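PDB 6J3A: gamma-glutamyltranspeptidase, which belongs to the gamma-glutamyltranspeptidase family of Ntn hydrolases and probably cleaves or transfers a gamma-glutamyl-type acyl group through an N-terminal nucleophile. Local coordinates for residues T151-F159 with Y170-R178; P438-N446 with G453-Q461. One frame throughout, in Å; residues are numbered along the deposited sequence.

Interaction 1 of 2, residues T151-F159 with Y170-R178; sequences TVETVRELF and YLPGGKAPR
Arg156 and Gly174 make the polar half of this contact. The guanidinium meets the glycine carbonyl end-on, NH1 and NH2 both donating to Gly174 O in moderately bent bonds. Arg156 NH1 lies 3.1 Å from that oxygen. Arg156 NH2 is 3.0 Å from the same Gly174 O. The oxygen lies close to the guanidinium plane, and both nitrogens approach it from the same face of the carbonyl. Arg156 is extended through its first two torsions and then bends at chi3 (-91°), which turns its other edge side-on to Glu153. There NE reaches Glu153 OE1 at 2.8 Å in a salt bridge, and NH2 reaches Glu153 OE2 at 3.1 Å. NH2 is thus shared between carboxylate and carbonyl, and these bonds fix the rotation of the flat group. The Ala176 CB methyl packs against the same carboxylate, 3.2 Å from Glu153 OE2. A further salt bridge from NH1 to Glu160 adds a second carboxylate, which probably helps to balance the arginine charge.

The apolar half lies beneath this network. Leu171 CD2 sits over one guanidinium face, offset toward its rim, and also packs 3.5 Å from Val152 CG1. Its other methyl, CD1, reaches Phe159 CB at 4.0 Å. Val152 is forked: CG1 meets Leu171, while CG2 touches both Tyr170 CB and Pro177 CD. Tyr170 CB also lies near the plane of the Phe159 ring at its edge, 4.0 Å from Phe159 CE2.

The glycine carbonyl is presented by a tight turn in which Gly174 N bonds to Leu171 O and Lys175 N to Pro172 O. In the fold, helices 146-154 and 156-161 meet at the kink around Val155 and are packed against the end of helix 164-170 and the loop leading from it toward helix 186-200.

Interaction 2 of 2, residues P438-N446 with G453-Q461; sequences PSGGWLQSN and GFPLGTRLQ
The two backbones come closest at Gly441 and Gly457, whose CA atoms are 4.0 Å apart, and two waters bridge main-chain oxygens across them. One donates to Gly441 O and Pro455 O, the other to Trp442 O and Leu456 O; a third water accepts from Gly441 N and bonds to the Thr458 hydroxyl. Strand 448-449, in the linker, pairs antiparallel with the weakly bonded strand 454-455.

Pro455 packs against the start of the type I turn from Trp442 to Ser445 and against Asn446 just after it: its CG lies 3.3 Å from Trp442 O, while its CB is 3.6 Å from Asn446 CB. The Asn446 amide spans the segments, ND2 donating to Leu456 O at 3.1 Å. It comes from above the carbonyl, 72° out of its plane, so the bond does not follow a lone pair. Asn446 ND2 also has a weak bond to Gly102 O.

Thr458 brings its CG2 methyl to 3.8 Å from Ser445 CB and its OG1 to 3.8 Å from Trp442 CZ2. The indole is held in turn by a weak bond from Trp442 NE1 to Ser445 OG, at 2.8 Å. Trp442 CG lies between its backbone N and carbonyl carbon (chi1 49°), which turns the indole toward Thr458 and Arg459. CZ3 comes near Arg459 NH2, the ring and guanidinium planes 78° apart.

Arg459, bent at chi2 and chi3, donates from NH2 to Ser439 OG at 2.7 Å, the oxygen near the guanidinium plane, and NE makes a salt bridge to Glu60. Ser439 OG is in turn hydrogen-bonded to Thr421 OG1. Arg459 thus stands one residue further out from Thr421, probably the N-terminal nucleophile of this Ntn fold.

Overall arrangement
Interaction 1 closes before interaction 2 opens along the chain, yet the two lie against each other, with centres about 16 Å apart and on the same side of the chain's centre. Leu443 is the joint: its CD1 packs on Val152 CG2 at 3.7 Å, its CD2 on Tyr170 CE1, and its carbonyl O meets Phe159 CZ. The apolar side chains of helices 146-154, 156-161 and 164-170 therefore cover the turn from Trp442 to Ser445. Interaction 1 is the outer, partly buried member; interaction 2 is buried deeper, near the probable active site. Together they link these helices to the loop after strand 433-436.

Interaction 1 of 2, residues T151-F159 with Y170-R178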
loop_
_atom_site.group_PDB
_atom_site.type_symbol
_atom_site.label_atom_id
_atom_site.label_comp_id
_atom_site.label_asym_id
_atom_site.label_seq_id
_atom_site.Cartn_x
_atom_site.Cartn_y
_atom_site.Cartn_z
ATOM N N THR A 151 18.040 12.409 11.701
ATOM C CA THR A 151 18.519 13.630 11.033
ATOM C C THR A 151 18.765 14.741 12.040
ATOM O O THR A 151 19.833 15.333 12.062
ATOM C CB THR A 151 17.539 14.169 9.957
ATOM O OG1 THR A 151 17.375 13.210 8.909
ATOM C CG2 THR A 151 18.067 15.451 9.323
ATOM N N VAL A 152 17.762 15.032 12.856
ATOM C CA VAL A 152 17.906 16.005 13.939
ATOM C C VAL A 152 19.148 15.694 14.789
ATOM O O VAL A 152 19.962 16.583 15.024
ATOM C CB VAL A 152 16.637 16.073 14.816
ATOM C CG1 VAL A 152 16.875 16.899 16.073
ATOM C CG2 VAL A 152 15.479 16.678 14.031
ATOM N N GLU A 153 19.310 14.440 15.215
ATOM C CA GLU A 153 20.486 14.050 16.024
ATOM C C GLU A 153 21.835 14.373 15.348
ATOM O O GLU A 153 22.804 14.662 16.038
ATOM C CB GLU A 153 20.450 12.560 16.422
ATOM C CG GLU A 153 19.386 12.160 17.456
ATOM C CD GLU A 153 19.595 12.737 18.847
ATOM O OE1 GLU A 153 20.652 13.348 19.108
ATOM O OE2 GLU A 153 18.685 12.575 19.690
ATOM N N THR A 154 21.882 14.348 14.017
ATOM C CA THR A 154 23.098 14.706 13.256
ATOM C C THR A 154 23.555 16.166 13.426
ATOM O O THR A 154 24.744 16.475 13.289
ATOM C CB THR A 154 22.942 14.502 11.724
ATOM O OG1 THR A 154 21.941 15.386 11.194
ATOM C CG2 THR A 154 22.596 13.078 11.382
ATOM N N VAL A 155 22.588 17.048 13.671
ATOM C CA VAL A 155 22.815 18.486 13.819
ATOM C C VAL A 155 22.395 18.929 15.211
ATOM O O VAL A 155 21.872 20.031 15.386
ATOM C CB VAL A 155 22.047 19.318 12.748
ATOM C CG1 VAL A 155 22.673 19.117 11.374
ATOM C CG2 VAL A 155 20.547 19.004 12.725
ATOM N N ARG A 156 22.613 18.072 16.204
ATOM C CA ARG A 156 22.201 18.387 17.572
ATOM C C ARG A 156 23.036 19.538 18.115
ATOM O O ARG A 156 22.492 20.517 18.625
ATOM C CB ARG A 156 22.335 17.173 18.500
ATOM C CG ARG A 156 21.939 17.472 19.942
ATOM C CD ARG A 156 22.129 16.292 20.877
ATOM N NE ARG A 156 20.923 15.479 20.949
ATOM C CZ ARG A 156 19.800 15.809 21.593
ATOM N NH1 ARG A 156 19.681 16.957 22.250
ATOM N NH2 ARG A 156 18.769 14.979 21.568
ATOM N N GLU A 157 24.353 19.397 17.999
ATOM C CA GLU A 157 25.294 20.410 18.469
ATOM C C GLU A 157 25.045 21.752 17.794
ATOM O O GLU A 157 24.925 22.770 18.470
ATOM C CB GLU A 157 26.731 19.957 18.220
ATOM C CG GLU A 157 27.762 21.045 18.510
ATOM C CD GLU A 157 29.128 20.503 18.873
ATOM O OE1 GLU A 157 29.414 19.328 18.554
ATOM O OE2 GLU A 157 29.920 21.264 19.473
ATOM N N LEU A 158 24.979 21.738 16.465
ATOM C CA LEU A 158 24.664 22.934 15.684
ATOM C C LEU A 158 23.388 23.644 16.161
ATOM O O LEU A 158 23.344 24.866 16.231
ATOM C CB LEU A 158 24.531 22.566 14.205
ATOM C CG LEU A 158 24.388 23.697 13.174
ATOM C CD1 LEU A 158 25.585 24.639 13.195
ATOM C CD2 LEU A 158 24.227 23.128 11.771
ATOM N N PHE A 159 22.364 22.866 16.495
ATOM C CA PHE A 159 21.064 23.400 16.933
ATOM C C PHE A 159 21.139 24.029 18.318
ATOM O O PHE A 159 20.646 25.143 18.541
ATOM C CB PHE A 159 20.016 22.273 16.964
ATOM C CG PHE A 159 19.318 22.017 15.649
ATOM C CD1 PHE A 159 19.861 22.407 14.423
ATOM C CD2 PHE A 159 18.108 21.344 15.646
ATOM C CE1 PHE A 159 19.193 22.155 13.234
ATOM C CE2 PHE A 159 17.442 21.082 14.457
ATOM C CZ PHE A 159 17.987 21.492 13.250
ATOM N N TYR A 170 12.635 21.405 17.172
ATOM C CA TYR A 170 13.007 19.995 16.983
ATOM C C TYR A 170 13.658 19.301 18.182
ATOM O O TYR A 170 13.759 18.075 18.202
ATOM C CB TYR A 170 13.891 19.853 15.735
ATOM C CG TYR A 170 13.112 20.091 14.453
ATOM C CD1 TYR A 170 12.212 19.133 13.965
ATOM C CD2 TYR A 170 13.240 21.284 13.738
ATOM C CE1 TYR A 170 11.482 19.351 12.795
ATOM C CE2 TYR A 170 12.511 21.507 12.569
ATOM C CZ TYR A 170 11.637 20.541 12.101
ATOM O OH TYR A 170 10.922 20.768 10.943
ATOM N N LEU A 171 14.082 20.078 19.177
ATOM C CA LEU A 171 14.655 19.547 20.405
ATOM C C LEU A 171 13.961 20.167 21.622
ATOM O O LEU A 171 14.633 20.631 22.544
ATOM C CB LEU A 171 16.158 19.840 20.454
ATOM C CG LEU A 171 17.090 19.234 19.409
ATOM C CD1 LEU A 171 18.510 19.723 19.660
ATOM C CD2 LEU A 171 17.067 17.717 19.435
ATOM N N PRO A 172 12.612 20.187 21.635
ATOM C CA PRO A 172 11.942 20.708 22.837
ATOM C C PRO A 172 12.379 19.923 24.070
ATOM O O PRO A 172 12.277 18.688 24.077
ATOM C CB PRO A 172 10.455 20.468 22.556
ATOM C CG PRO A 172 10.436 19.358 21.555
ATOM C CD PRO A 172 11.655 19.560 20.705
ATOM N N GLY A 173 12.905 20.638 25.067
ATOM C CA GLY A 173 13.528 20.026 26.246
ATOM C C GLY A 173 14.746 19.166 25.937
ATOM O O GLY A 173 15.095 18.278 26.705
ATOM N N GLY A 174 15.401 19.415 24.811
ATOM C CA GLY A 174 16.483 18.542 24.343
ATOM C C GLY A 174 16.062 17.187 23.780
ATOM O O GLY A 174 16.919 16.361 23.455
ATOM N N LYS A 175 14.754 16.967 23.640
ATOM C CA LYS A 175 14.201 15.691 23.187
ATOM C C LYS A 175 14.000 15.725 21.673
ATOM O O LYS A 175 13.163 16.478 21.157
ATOM C CB LYS A 175 12.869 15.388 23.892
ATOM N N ALA A 176 14.787 14.908 20.976
ATOM C CA ALA A 176 14.629 14.692 19.540
ATOM C C ALA A 176 13.336 13.911 19.233
ATOM O O ALA A 176 12.811 13.217 20.116
ATOM C CB ALA A 176 15.835 13.942 18.986
ATOM N N PRO A 177 12.812 14.024 17.985
ATOM C CA PRO A 177 11.657 13.225 17.566
ATOM C C PRO A 177 11.924 11.727 17.645
ATOM O O PRO A 177 12.998 11.267 17.254
ATOM C CB PRO A 177 11.442 13.645 16.109
ATOM C CG PRO A 177 11.979 15.022 16.037
ATOM C CD PRO A 177 13.173 15.009 16.946
ATOM N N ARG A 178 10.954 10.991 18.179
ATOM C CA ARG A 178 11.049 9.533 18.302
ATOM C C ARG A 178 9.913 8.882 17.497
ATOM O O ARG A 178 8.772 9.369 17.519
ATOM C CB ARG A 178 10.986 9.051 19.770
ATOM C CG ARG A 178 11.166 10.108 20.854
ATOM C CD ARG A 178 11.309 9.458 22.230
#

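Interaction 2 of 2, residues P438-N446 with G453-Q461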
loop_
_atom_site.group_PDB
_atom_site.type_symbol
_atom_site.label_atom_id
_atom_site.label_comp_id
_atom_site.label_asym_id
_atom_site.label_seq_id
_atom_site.Cartn_x
_atom_site.Cartn_y
_atom_site.Cartn_z
ATOM N N PRO A 438 8.859 18.099 -4.988
ATOM C CA PRO A 438 9.153 19.175 -4.044
ATOM C C PRO A 438 10.322 18.865 -3.116
ATOM O O PRO A 438 10.521 17.721 -2.720
ATOM C CB PRO A 438 7.852 19.315 -3.253
ATOM C CG PRO A 438 7.290 17.949 -3.262
ATOM C CD PRO A 438 7.622 17.391 -4.613
ATOM N N SER A 439 11.067 19.905 -2.763
ATOM C CA SER A 439 12.310 19.754 -2.029
ATOM C C SER A 439 12.716 21.074 -1.410
ATOM O O SER A 439 12.068 22.095 -1.630
ATOM C CB SER A 439 13.404 19.283 -2.986
ATOM O OG SER A 439 14.625 19.035 -2.311
ATOM N N GLY A 440 13.793 21.032 -0.631
ATOM C CA GLY A 440 14.390 22.224 -0.034
ATOM C C GLY A 440 13.635 22.742 1.174
ATOM O O GLY A 440 12.453 22.434 1.369
ATOM N N GLY A 441 14.328 23.539 1.985
ATOM C CA GLY A 441 13.767 24.064 3.224
ATOM C C GLY A 441 13.698 22.988 4.287
ATOM O O GLY A 441 12.848 23.041 5.171
ATOM N N TRP A 442 14.620 22.027 4.197
ATOM C CA TRP A 442 14.711 20.945 5.171
ATOM C C TRP A 442 15.346 21.421 6.465
ATOM O O TRP A 442 16.006 22.469 6.499
ATOM C CB TRP A 442 15.441 19.715 4.612
ATOM C CG TRP A 442 16.755 19.945 3.937
ATOM C CD1 TRP A 442 17.898 20.421 4.496
ATOM C CD2 TRP A 442 17.064 19.656 2.570
ATOM N NE1 TRP A 442 18.902 20.459 3.558
ATOM C CE2 TRP A 442 18.415 20.000 2.367
ATOM C CE3 TRP A 442 16.326 19.139 1.492
ATOM C CZ2 TRP A 442 19.047 19.858 1.126
ATOM C CZ3 TRP A 442 16.952 18.994 0.255
ATOM C CH2 TRP A 442 18.299 19.350 0.083
ATOM N N LEU A 443 15.146 20.642 7.525
ATOM C CA LEU A 443 15.463 21.087 8.891
ATOM C C LEU A 443 16.942 21.200 9.235
ATOM O O LEU A 443 17.286 21.945 10.144
ATOM C CB LEU A 443 14.787 20.184 9.936
ATOM C CG LEU A 443 15.211 18.703 10.073
ATOM C CD1 LEU A 443 16.424 18.464 10.978
ATOM C CD2 LEU A 443 14.040 17.881 10.599
ATOM N N GLN A 444 17.803 20.492 8.506
ATOM C CA GLN A 444 19.189 20.250 8.933
ATOM C C GLN A 444 20.194 21.221 8.314
ATOM O O GLN A 444 21.408 21.055 8.514
ATOM C CB GLN A 444 19.629 18.804 8.619
ATOM C CG GLN A 444 19.780 18.467 7.133
ATOM C CD GLN A 444 18.569 17.773 6.512
ATOM O OE1 GLN A 444 18.735 16.890 5.676
ATOM N NE2 GLN A 444 17.354 18.170 6.904
ATOM N N SER A 445 19.695 22.209 7.562
ATOM C CA SER A 445 20.556 23.113 6.776
ATOM C C SER A 445 20.268 24.626 6.877
ATOM O O SER A 445 21.010 25.421 6.306
ATOM C CB SER A 445 20.551 22.659 5.315
ATOM O OG SER A 445 21.046 21.325 5.196
ATOM N N ASN A 446 19.224 25.023 7.604
ATOM C CA ASN A 446 19.061 26.417 8.027
ATOM C C ASN A 446 18.341 26.486 9.365
ATOM O O ASN A 446 17.520 25.625 9.685
ATOM C CB ASN A 446 18.298 27.249 6.984
ATOM C CG ASN A 446 19.219 28.055 6.077
ATOM O OD1 ASN A 446 19.981 28.904 6.533
ATOM N ND2 ASN A 446 19.127 27.809 4.778
ATOM N N GLY A 453 8.125 28.607 11.834
ATOM C CA GLY A 453 8.246 27.205 12.190
ATOM C C GLY A 453 9.066 26.388 11.217
ATOM O O GLY A 453 9.240 25.197 11.433
ATOM N N PHE A 454 9.571 27.012 10.155
ATOM C CA PHE A 454 10.378 26.301 9.151
ATOM C C PHE A 454 11.516 27.195 8.659
ATOM O O PHE A 454 11.421 28.415 8.776
ATOM C CB PHE A 454 9.515 25.835 7.965
ATOM C CG PHE A 454 8.720 26.937 7.331
ATOM C CD1 PHE A 454 9.274 27.738 6.338
ATOM C CD2 PHE A 454 7.415 27.191 7.738
ATOM C CE1 PHE A 454 8.533 28.760 5.761
ATOM C CE2 PHE A 454 6.674 28.212 7.160
ATOM C CZ PHE A 454 7.233 28.997 6.171
ATOM N N PRO A 455 12.586 26.592 8.091
ATOM C CA PRO A 455 13.724 27.340 7.582
ATOM C C PRO A 455 13.672 27.679 6.090
ATOM O O PRO A 455 12.839 27.176 5.345
ATOM C CB PRO A 455 14.886 26.377 7.828
ATOM C CG PRO A 455 14.286 25.021 7.678
ATOM C CD PRO A 455 12.815 25.135 7.968
ATOM N N LEU A 456 14.609 28.527 5.689
ATOM C CA LEU A 456 14.912 28.787 4.287
ATOM C C LEU A 456 15.678 27.637 3.622
ATOM O O LEU A 456 16.294 26.781 4.288
ATOM C CB LEU A 456 15.732 30.073 4.162
ATOM C CG LEU A 456 14.950 31.372 4.372
ATOM C CD1 LEU A 456 15.882 32.501 4.785
ATOM C CD2 LEU A 456 14.193 31.754 3.112
ATOM N N GLY A 457 15.642 27.658 2.293
ATOM C CA GLY A 457 16.252 26.621 1.470
ATOM C C GLY A 457 17.748 26.780 1.317
ATOM O O GLY A 457 18.351 27.645 1.944
ATOM N N THR A 458 18.341 25.926 0.489
ATOM C CA THR A 458 19.785 25.922 0.259
ATOM C C THR A 458 20.161 25.573 -1.189
ATOM O O THR A 458 21.211 24.960 -1.429
ATOM C CB THR A 458 20.470 24.901 1.180
ATOM O OG1 THR A 458 19.905 23.603 0.954
ATOM C CG2 THR A 458 20.312 25.295 2.657
ATOM N N ARG A 459 19.327 25.972 -2.152
ATOM C CA ARG A 459 19.501 25.500 -3.538
ATOM C C ARG A 459 20.603 26.230 -4.303
ATOM O O ARG A 459 21.177 25.665 -5.234
ATOM C CB ARG A 459 18.187 25.554 -4.317
ATOM C CG ARG A 459 18.124 24.691 -5.586
ATOM C CD ARG A 459 18.238 23.193 -5.338
ATOM N NE ARG A 459 17.219 22.718 -4.406
ATOM C CZ ARG A 459 17.059 21.463 -4.007
ATOM N NH1 ARG A 459 17.856 20.497 -4.449
ATOM N NH2 ARG A 459 16.092 21.173 -3.141
ATOM N N LEU A 460 20.932 27.455 -3.897
ATOM C CA LEU A 460 22.078 28.172 -4.497
ATOM C C LEU A 460 23.406 27.434 -4.342
ATOM O O LEU A 460 24.370 27.753 -5.031
ATOM C CB LEU A 460 22.208 29.599 -3.952
ATOM C CG LEU A 460 20.980 30.490 -4.151
ATOM C CD1 LEU A 460 21.211 31.879 -3.587
ATOM C CD2 LEU A 460 20.621 30.600 -5.618
ATOM N N GLN A 461 23.450 26.436 -3.463
ATOM C CA GLN A 461 24.630 25.585 -3.324
ATOM C C GLN A 461 25.072 24.895 -4.603
ATOM O O GLN A 461 26.227 24.501 -4.719
ATOM C CB GLN A 461 24.440 24.562 -2.202
ATOM C CG GLN A 461 23.692 23.296 -2.565
ATOM C CD GLN A 461 23.612 22.361 -1.385
ATOM O OE1 GLN A 461 24.551 21.607 -1.110
ATOM N NE2 GLN A 461 22.500 22.417 -0.661
HETATM O O HOH W 1 10.907 25.273 4.683
HETATM O O HOH W 2 17.216 23.201 2.534
HETATM O O HOH W 3 17.182 24.082 4.885
#